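Local coordinates for uncharacterized protein (Streptomyces malaysiense, PDB 6ZYL) that hydroxylates the beta position of a residue in thioholgamide as a non-heme monooxygenase, probably using iron and 2-oxoglutarate like other members of the phytanoyl-CoA dioxygenase family, at residues A94-V99 with I234-P239; D106-S111 with D248-V253. All coordinates share one frame; numbering follows the deposited sequence.

Contact 1: residues A94-V99 with I234-P239; sequences AILDAV and IDYITP
With CG anti to its carbonyl carbon (chi1 -71°), the ring of Tyr236 leaves strand 229-237 and reaches across to helix 93-103, where Ile95, Leu96 and Val99 meet it. Val99 is turned so that CG1 lies anti to its backbone N (chi1 173°), which sends both methyls to the tyrosine. CG2 sits over one ring face in a CH-pi contact, 4.2 Å from the ring centroid and displaced toward the rim beside CD2, while CG1 packs against Tyr236 CB at 3.7 Å.

Farther out along the ring, Ile95 and Leu96 take over. The branch methyl CG2 of Ile95 comes within 3.8 Å of Tyr236 CE2 and also lies near the phenol oxygen. Leu96 CD2 comes to 3.6 Å from Tyr236 CE1, on the other side of the ring's long axis; both methyls come in obliquely. All three side chains cross the tyrosine at roughly a right angle. Together they touch it from CB to the hydroxyl. The longer branch of Ile95 ends at CD1, 4.5 Å from Ile234 CD1, a looser contact.

No hydrogen bond joins the two segments. The one polar group set among these methyls, Tyr236 OH, is hydrogen-bonded to the backbone O of Val90 at the end of helix 84-90, which satisfies the hydroxyl and probably steadies the far end of the ring. Val146 of the neighbouring strand touches Ile95, Val99 and Tyr236, and Val109 flanks the tyrosine within the sheet.

The short axes approach to 10.7 Å and cross at -46°, a spacing bridged by side chains: this is a helix laid on the face of the major beta-sheet, consistent with the helix-backed double-stranded beta-helix fold of the PhyH family.

Contact 2: residues D106-S111 with D248-V253; sequences DLLVWS and DSALLV
Trp110 NE1 donates to Asp248 OD2 over 2.9 Å along a nearly straight N-H path (164°). The oxygen lies at the indole edge, in the ring plane, whereas the nitrogen meets the carboxylate from above its plane; the two flat groups stand 80° apart. The other oxygen, OD1, turns back to accept Ser249 N at 2.8 Å. Arg289 and Arg286, from helix 273-295, form salt bridges with OD2 and OD1 respectively, and Arg286 also makes a cation-pi contact with Trp110. Were Asp248 replaced by an alanine, the indole N-H would probably lose its acceptor and both arginines their carboxylate mate.

Beyond this polar end the backbones pair. Val109 and Leu251 exchange two bonds, Val109 N to Leu251 O at 2.7 Å and Leu251 N to Val109 O at 2.9 Å, and Val253 N reaches Leu107 O at 3.1 Å. Leu108 and Leu252 form the next, non-hydrogen-bonded pair, where Leu108 CA lies close to Leu251 O.

Side chains close over the ladder. Val109 CG2 meets Val253 CG1 at 3.6 Å, the valines crossing at about a right angle, on the face where Leu251 also points. On the opposite face Leu108 CB packs on Ala250 CB at 4.1 Å, and Leu108 CG lies farther from Leu252 CD1. Val253 CG2, which lies between its backbone N and carbonyl carbon, reaches Leu107 CB at 3.8 Å.

This is an antiparallel ladder of the major sheet, with strand 249-254 between 107-117 and the edge strand 262-263, consistent with the double-stranded beta-helix core of the PhyH family.

In the fold
Both contacts are buried and reach the same sheet, where strands 229-237 and 107-117 are neighbours; their centres lie about 9 Å apart. They join directly: Asp235 O with Trp110 N, and Ile237 O with Leu108 N, make probable hydrogen bonds, and Thr238 and Pro239 pack on Asp106. Helix 93-103 runs on in the chain to strand 107-117, so one passage supplies a partner to each contact. Contact 1 packs a helix on the sheet through apolar side chains, whereas contact 2 works within the sheet by backbone bonding, with a charged cluster at one end and partly exposed Leu252 and Val253 at the other.

Contact 1: residues A94-V99 with I234-P239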
ATOM      1  N   ALA A  94       2.854  -8.359 -13.880  1.00 26.68           N
ATOM      2  CA  ALA A  94       1.477  -8.759 -13.604  1.00 27.91           C
ATOM      3  C   ALA A  94       0.743  -7.679 -12.820  1.00 25.52           C
ATOM      4  O   ALA A  94      -0.427  -7.386 -13.092  1.00 24.55           O
ATOM      5  CB  ALA A  94       1.454 -10.084 -12.843  1.00 26.57           C
ATOM      6  N   ILE A  95       1.418  -7.071 -11.842  1.00 25.06           N
ATOM      7  CA  ILE A  95       0.790  -6.009 -11.063  1.00 22.35           C
ATOM      8  C   ILE A  95       0.595  -4.769 -11.927  1.00 21.94           C
ATOM      9  O   ILE A  95      -0.483  -4.163 -11.938  1.00 22.48           O
ATOM     10  CB  ILE A  95       1.621  -5.703  -9.803  1.00 21.74           C
ATOM     11  CG1 ILE A  95       1.646  -6.930  -8.886  1.00 23.30           C
ATOM     12  CG2 ILE A  95       1.050  -4.500  -9.073  1.00 20.97           C
ATOM     13  CD1 ILE A  95       2.557  -6.801  -7.680  1.00 23.97           C
ATOM     14  N   LEU A  96       1.630  -4.379 -12.674  1.00 22.08           N
ATOM     15  CA  LEU A  96       1.516  -3.195 -13.519  1.00 23.78           C
ATOM     16  C   LEU A  96       0.428  -3.370 -14.576  1.00 25.26           C
ATOM     17  O   LEU A  96      -0.318  -2.428 -14.869  1.00 25.17           O
ATOM     18  CB  LEU A  96       2.859  -2.890 -14.181  1.00 24.10           C
ATOM     19  CG  LEU A  96       4.000  -2.483 -13.248  1.00 27.39           C
ATOM     20  CD1 LEU A  96       5.229  -2.080 -14.065  1.00 27.77           C
ATOM     21  CD2 LEU A  96       3.589  -1.359 -12.314  1.00 24.59           C
ATOM     22  N   ASP A  97       0.322  -4.567 -15.159  1.00 24.05           N
ATOM     23  CA  ASP A  97      -0.730  -4.811 -16.143  1.00 26.59           C
ATOM     24  C   ASP A  97      -2.109  -4.718 -15.503  1.00 25.73           C
ATOM     25  O   ASP A  97      -3.033  -4.129 -16.078  1.00 24.35           O
ATOM     26  CB  ASP A  97      -0.542  -6.182 -16.794  1.00 27.93           C
ATOM     27  CG  ASP A  97       0.621  -6.214 -17.766  1.00 33.78           C
ATOM     28  OD1 ASP A  97       1.115  -5.132 -18.149  1.00 36.07           O
ATOM     29  OD2 ASP A  97       1.038  -7.327 -18.148  1.00 33.65           O
ATOM     30  N   ALA A  98      -2.268  -5.302 -14.314  1.00 24.55           N
ATOM     31  CA  ALA A  98      -3.551  -5.229 -13.624  1.00 24.63           C
ATOM     32  C   ALA A  98      -3.912  -3.791 -13.285  1.00 24.79           C
ATOM     33  O   ALA A  98      -5.056  -3.367 -13.482  1.00 23.90           O
ATOM     34  CB  ALA A  98      -3.517  -6.081 -12.357  1.00 22.66           C
ATOM     35  N   VAL A  99      -2.946  -3.021 -12.777  1.00 24.91           N
ATOM     36  CA  VAL A  99      -3.223  -1.637 -12.406  1.00 25.27           C
ATOM     37  C   VAL A  99      -3.524  -0.803 -13.645  1.00 24.34           C
ATOM     38  O   VAL A  99      -4.415   0.054 -13.631  1.00 26.26           O
ATOM     39  CB  VAL A  99      -2.044  -1.059 -11.604  1.00 23.67           C
ATOM     40  CG1 VAL A  99      -2.245   0.428 -11.360  1.00 23.27           C
ATOM     41  CG2 VAL A  99      -1.879  -1.811 -10.287  1.00 23.17           C
ATOM     42  N   ILE A 234       1.018  -1.224  -2.029  1.00 21.24           N
ATOM     43  CA  ILE A 234       1.611  -0.340  -3.024  1.00 19.63           C
ATOM     44  C   ILE A 234       0.539   0.630  -3.490  1.00 20.89           C
ATOM     45  O   ILE A 234      -0.514   0.206  -3.979  1.00 22.25           O
ATOM     46  CB  ILE A 234       2.176  -1.112  -4.227  1.00 20.84           C
ATOM     47  CG1 ILE A 234       2.951  -2.348  -3.777  1.00 20.95           C
ATOM     48  CG2 ILE A 234       3.065  -0.208  -5.070  1.00 20.90           C
ATOM     49  CD1 ILE A 234       3.153  -3.370  -4.890  1.00 20.02           C
ATOM     50  N   ASP A 235       0.807   1.924  -3.353  1.00 21.31           N
ATOM     51  CA  ASP A 235      -0.095   2.954  -3.849  1.00 20.62           C
ATOM     52  C   ASP A 235       0.315   3.343  -5.264  1.00 22.49           C
ATOM     53  O   ASP A 235       1.414   3.868  -5.475  1.00 21.16           O
ATOM     54  CB  ASP A 235      -0.080   4.175  -2.935  1.00 21.61           C
ATOM     55  CG  ASP A 235      -0.798   3.928  -1.631  1.00 21.64           C
ATOM     56  OD1 ASP A 235      -1.863   3.275  -1.660  1.00 21.79           O
ATOM     57  OD2 ASP A 235      -0.297   4.373  -0.578  1.00 21.53           O
ATOM     58  N   TYR A 236      -0.558   3.068  -6.227  1.00 19.57           N
ATOM     59  CA  TYR A 236      -0.355   3.460  -7.612  1.00 18.86           C
ATOM     60  C   TYR A 236      -1.245   4.654  -7.933  1.00 21.42           C
ATOM     61  O   TYR A 236      -2.406   4.705  -7.517  1.00 20.58           O
ATOM     62  CB  TYR A 236      -0.664   2.302  -8.564  1.00 19.93           C
ATOM     63  CG  TYR A 236       0.363   1.191  -8.521  1.00 19.00           C
ATOM     64  CD1 TYR A 236       1.510   1.248  -9.300  1.00 19.51           C
ATOM     65  CD2 TYR A 236       0.185   0.088  -7.696  1.00 19.69           C
ATOM     66  CE1 TYR A 236       2.455   0.233  -9.261  1.00 18.73           C
ATOM     67  CE2 TYR A 236       1.122  -0.931  -7.650  1.00 19.17           C
ATOM     68  CZ  TYR A 236       2.254  -0.853  -8.435  1.00 18.60           C
ATOM     69  OH  TYR A 236       3.186  -1.864  -8.391  1.00 22.55           O
ATOM     70  N   ILE A 237      -0.685   5.616  -8.664  1.00 22.79           N
ATOM     71  CA  ILE A 237      -1.408   6.806  -9.088  1.00 22.75           C
ATOM     72  C   ILE A 237      -1.080   7.067 -10.551  1.00 23.77           C
ATOM     73  O   ILE A 237      -0.106   6.544 -11.095  1.00 22.91           O
ATOM     74  CB  ILE A 237      -1.054   8.053  -8.243  1.00 21.81           C
ATOM     75  CG1 ILE A 237       0.429   8.403  -8.407  1.00 22.51           C
ATOM     76  CG2 ILE A 237      -1.387   7.829  -6.779  1.00 22.05           C
ATOM     77  CD1 ILE A 237       0.835   9.717  -7.751  1.00 23.32           C
ATOM     78  N   THR A 238      -1.904   7.887 -11.182  1.00 24.26           N
ATOM     79  CA  THR A 238      -1.613   8.453 -12.488  1.00 25.48           C
ATOM     80  C   THR A 238      -1.189   9.905 -12.336  1.00 27.11           C
ATOM     81  O   THR A 238      -1.336  10.504 -11.266  1.00 24.00           O
ATOM     82  CB  THR A 238      -2.841   8.362 -13.398  1.00 25.09           C
ATOM     83  OG1 THR A 238      -3.719   9.459 -13.120  1.00 22.03           O
ATOM     84  CG2 THR A 238      -3.573   7.047 -13.195  1.00 24.93           C
ATOM     85  N   PRO A 239      -0.660  10.515 -13.401  1.00 26.62           N
ATOM     86  CA  PRO A 239      -0.288  11.940 -13.320  1.00 25.02           C
ATOM     87  C   PRO A 239      -1.473  12.876 -13.130  1.00 26.97           C
ATOM     88  O   PRO A 239      -1.260  14.084 -12.962  1.00 29.51           O
ATOM     89  CB  PRO A 239       0.417  12.206 -14.662  1.00 31.35           C
ATOM     90  CG  PRO A 239       0.780  10.839 -15.203  1.00 30.94           C
ATOM     91  CD  PRO A 239      -0.292   9.909 -14.693  1.00 26.69           C
TER

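Contact 2: residues D106-S111 with D248-V253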
ATOM      1  N   ASP A 106      -0.449   5.348 -17.766  1.00 28.77           N
ATOM      2  CA  ASP A 106       0.507   6.225 -17.098  1.00 28.34           C
ATOM      3  C   ASP A 106       0.410   5.984 -15.598  1.00 25.26           C
ATOM      4  O   ASP A 106      -0.607   6.312 -14.974  1.00 22.29           O
ATOM      5  CB  ASP A 106       0.239   7.688 -17.437  1.00 29.67           C
ATOM      6  CG  ASP A 106       0.261   7.951 -18.930  1.00 31.50           C
ATOM      7  OD1 ASP A 106       1.156   7.414 -19.615  1.00 31.32           O
ATOM      8  OD2 ASP A 106      -0.615   8.693 -19.416  1.00 40.28           O
ATOM      9  N   LEU A 107       1.473   5.429 -15.017  1.00 24.18           N
ATOM     10  CA  LEU A 107       1.435   4.990 -13.631  1.00 25.03           C
ATOM     11  C   LEU A 107       2.687   5.413 -12.882  1.00 23.51           C
ATOM     12  O   LEU A 107       3.786   5.432 -13.443  1.00 23.11           O
ATOM     13  CB  LEU A 107       1.294   3.465 -13.544  1.00 25.70           C
ATOM     14  CG  LEU A 107       0.095   2.825 -14.242  1.00 24.57           C
ATOM     15  CD1 LEU A 107       0.219   1.305 -14.224  1.00 26.35           C
ATOM     16  CD2 LEU A 107      -1.201   3.265 -13.586  1.00 23.53           C
ATOM     17  N   LEU A 108       2.507   5.736 -11.602  1.00 22.61           N
ATOM     18  CA  LEU A 108       3.603   6.016 -10.692  1.00 24.00           C
ATOM     19  C   LEU A 108       3.341   5.297  -9.377  1.00 21.32           C
ATOM     20  O   LEU A 108       2.190   5.082  -8.991  1.00 21.01           O
ATOM     21  CB  LEU A 108       3.755   7.518 -10.433  1.00 22.82           C
ATOM     22  CG  LEU A 108       3.995   8.416 -11.644  1.00 25.00           C
ATOM     23  CD1 LEU A 108       2.701   9.100 -12.044  1.00 25.82           C
ATOM     24  CD2 LEU A 108       5.077   9.436 -11.334  1.00 29.26           C
ATOM     25  N   VAL A 109       4.420   4.922  -8.698  1.00 19.04           N
ATOM     26  CA  VAL A 109       4.340   4.384  -7.345  1.00 22.00           C
ATOM     27  C   VAL A 109       4.474   5.547  -6.370  1.00 21.23           C
ATOM     28  O   VAL A 109       5.504   6.230  -6.343  1.00 20.92           O
ATOM     29  CB  VAL A 109       5.424   3.325  -7.096  1.00 22.88           C
ATOM     30  CG1 VAL A 109       5.415   2.901  -5.631  1.00 20.30           C
ATOM     31  CG2 VAL A 109       5.217   2.125  -8.008  1.00 22.79           C
ATOM     32  N   TRP A 110       3.435   5.774  -5.571  1.00 20.99           N
ATOM     33  CA  TRP A 110       3.412   6.895  -4.641  1.00 21.93           C
ATOM     34  C   TRP A 110       3.908   6.520  -3.252  1.00 21.11           C
ATOM     35  O   TRP A 110       4.507   7.361  -2.573  1.00 20.08           O
ATOM     36  CB  TRP A 110       1.990   7.459  -4.552  1.00 19.88           C
ATOM     37  CG  TRP A 110       1.866   8.685  -3.706  1.00 19.83           C
ATOM     38  CD1 TRP A 110       2.188   9.964  -4.061  1.00 22.06           C
ATOM     39  CD2 TRP A 110       1.375   8.751  -2.365  1.00 20.11           C
ATOM     40  NE1 TRP A 110       1.929  10.822  -3.019  1.00 20.55           N
ATOM     41  CE2 TRP A 110       1.430  10.101  -1.965  1.00 20.10           C
ATOM     42  CE3 TRP A 110       0.898   7.798  -1.460  1.00 20.07           C
ATOM     43  CZ2 TRP A 110       1.028  10.522  -0.700  1.00 21.35           C
ATOM     44  CZ3 TRP A 110       0.497   8.217  -0.206  1.00 21.59           C
ATOM     45  CH2 TRP A 110       0.566   9.568   0.164  1.00 23.12           C
ATOM     46  N   SER A 111       3.682   5.283  -2.815  1.00 20.11           N
ATOM     47  CA  SER A 111       4.185   4.837  -1.523  1.00 21.65           C
ATOM     48  C   SER A 111       4.156   3.316  -1.469  1.00 21.37           C
ATOM     49  O   SER A 111       3.483   2.660  -2.267  1.00 19.96           O
ATOM     50  CB  SER A 111       3.362   5.420  -0.370  1.00 22.82           C
ATOM     51  OG  SER A 111       2.229   4.611  -0.100  1.00 25.13           O
ATOM     52  N   ASP A 248       5.853  16.978  -3.423  1.00 24.98           N
ATOM     53  CA  ASP A 248       5.675  15.535  -3.345  1.00 24.00           C
ATOM     54  C   ASP A 248       6.511  14.868  -4.428  1.00 24.87           C
ATOM     55  O   ASP A 248       6.916  15.500  -5.406  1.00 24.52           O
ATOM     56  CB  ASP A 248       4.197  15.141  -3.498  1.00 26.32           C
ATOM     57  CG  ASP A 248       3.843  13.864  -2.744  1.00 23.35           C
ATOM     58  OD1 ASP A 248       4.764  13.162  -2.275  1.00 21.56           O
ATOM     59  OD2 ASP A 248       2.637  13.562  -2.623  1.00 22.20           O
ATOM     60  N   SER A 249       6.765  13.572  -4.244  1.00 22.59           N
ATOM     61  CA  SER A 249       7.548  12.800  -5.198  1.00 20.34           C
ATOM     62  C   SER A 249       6.966  11.399  -5.333  1.00 21.30           C
ATOM     63  O   SER A 249       6.217  10.924  -4.476  1.00 22.40           O
ATOM     64  CB  SER A 249       9.028  12.728  -4.788  1.00 21.47           C
ATOM     65  OG  SER A 249       9.187  12.153  -3.505  1.00 24.05           O
ATOM     66  N   ALA A 250       7.320  10.744  -6.436  1.00 19.22           N
ATOM     67  CA  ALA A 250       6.806   9.422  -6.763  1.00 23.14           C
ATOM     68  C   ALA A 250       7.731   8.806  -7.802  1.00 24.10           C
ATOM     69  O   ALA A 250       8.578   9.486  -8.387  1.00 21.47           O
ATOM     70  CB  ALA A 250       5.364   9.493  -7.274  1.00 21.80           C
ATOM     71  N   LEU A 251       7.557   7.506  -8.030  1.00 24.08           N
ATOM     72  CA  LEU A 251       8.414   6.746  -8.932  1.00 23.52           C
ATOM     73  C   LEU A 251       7.641   6.392 -10.195  1.00 21.68           C
ATOM     74  O   LEU A 251       6.625   5.690 -10.132  1.00 21.89           O
ATOM     75  CB  LEU A 251       8.938   5.479  -8.258  1.00 22.49           C
ATOM     76  CG  LEU A 251       9.859   4.612  -9.117  1.00 24.21           C
ATOM     77  CD1 LEU A 251      11.140   5.362  -9.457  1.00 24.54           C
ATOM     78  CD2 LEU A 251      10.172   3.296  -8.419  1.00 23.79           C
ATOM     79  N   LEU A 252       8.132   6.867 -11.336  1.00 22.48           N
ATOM     80  CA  LEU A 252       7.517   6.546 -12.616  1.00 23.75           C
ATOM     81  C   LEU A 252       7.761   5.083 -12.959  1.00 23.95           C
ATOM     82  O   LEU A 252       8.903   4.615 -12.952  1.00 23.07           O
ATOM     83  CB  LEU A 252       8.092   7.449 -13.703  1.00 30.21           C
ATOM     84  CG  LEU A 252       7.618   7.262 -15.141  1.00 28.69           C
ATOM     85  CD1 LEU A 252       6.167   7.658 -15.278  1.00 26.57           C
ATOM     86  CD2 LEU A 252       8.502   8.085 -16.075  1.00 31.74           C
ATOM     87  N   VAL A 253       6.683   4.359 -13.252  1.00 23.55           N
ATOM     88  CA  VAL A 253       6.788   2.950 -13.611  1.00 25.88           C
ATOM     89  C   VAL A 253       6.150   2.625 -14.955  1.00 24.85           C
ATOM     90  O   VAL A 253       6.543   1.625 -15.578  1.00 28.17           O
ATOM     91  CB  VAL A 253       6.192   2.050 -12.508  1.00 22.27           C
ATOM     92  CG1 VAL A 253       6.970   2.219 -11.205  1.00 24.47           C
ATOM     93  CG2 VAL A 253       4.715   2.353 -12.292  1.00 23.18           C
TER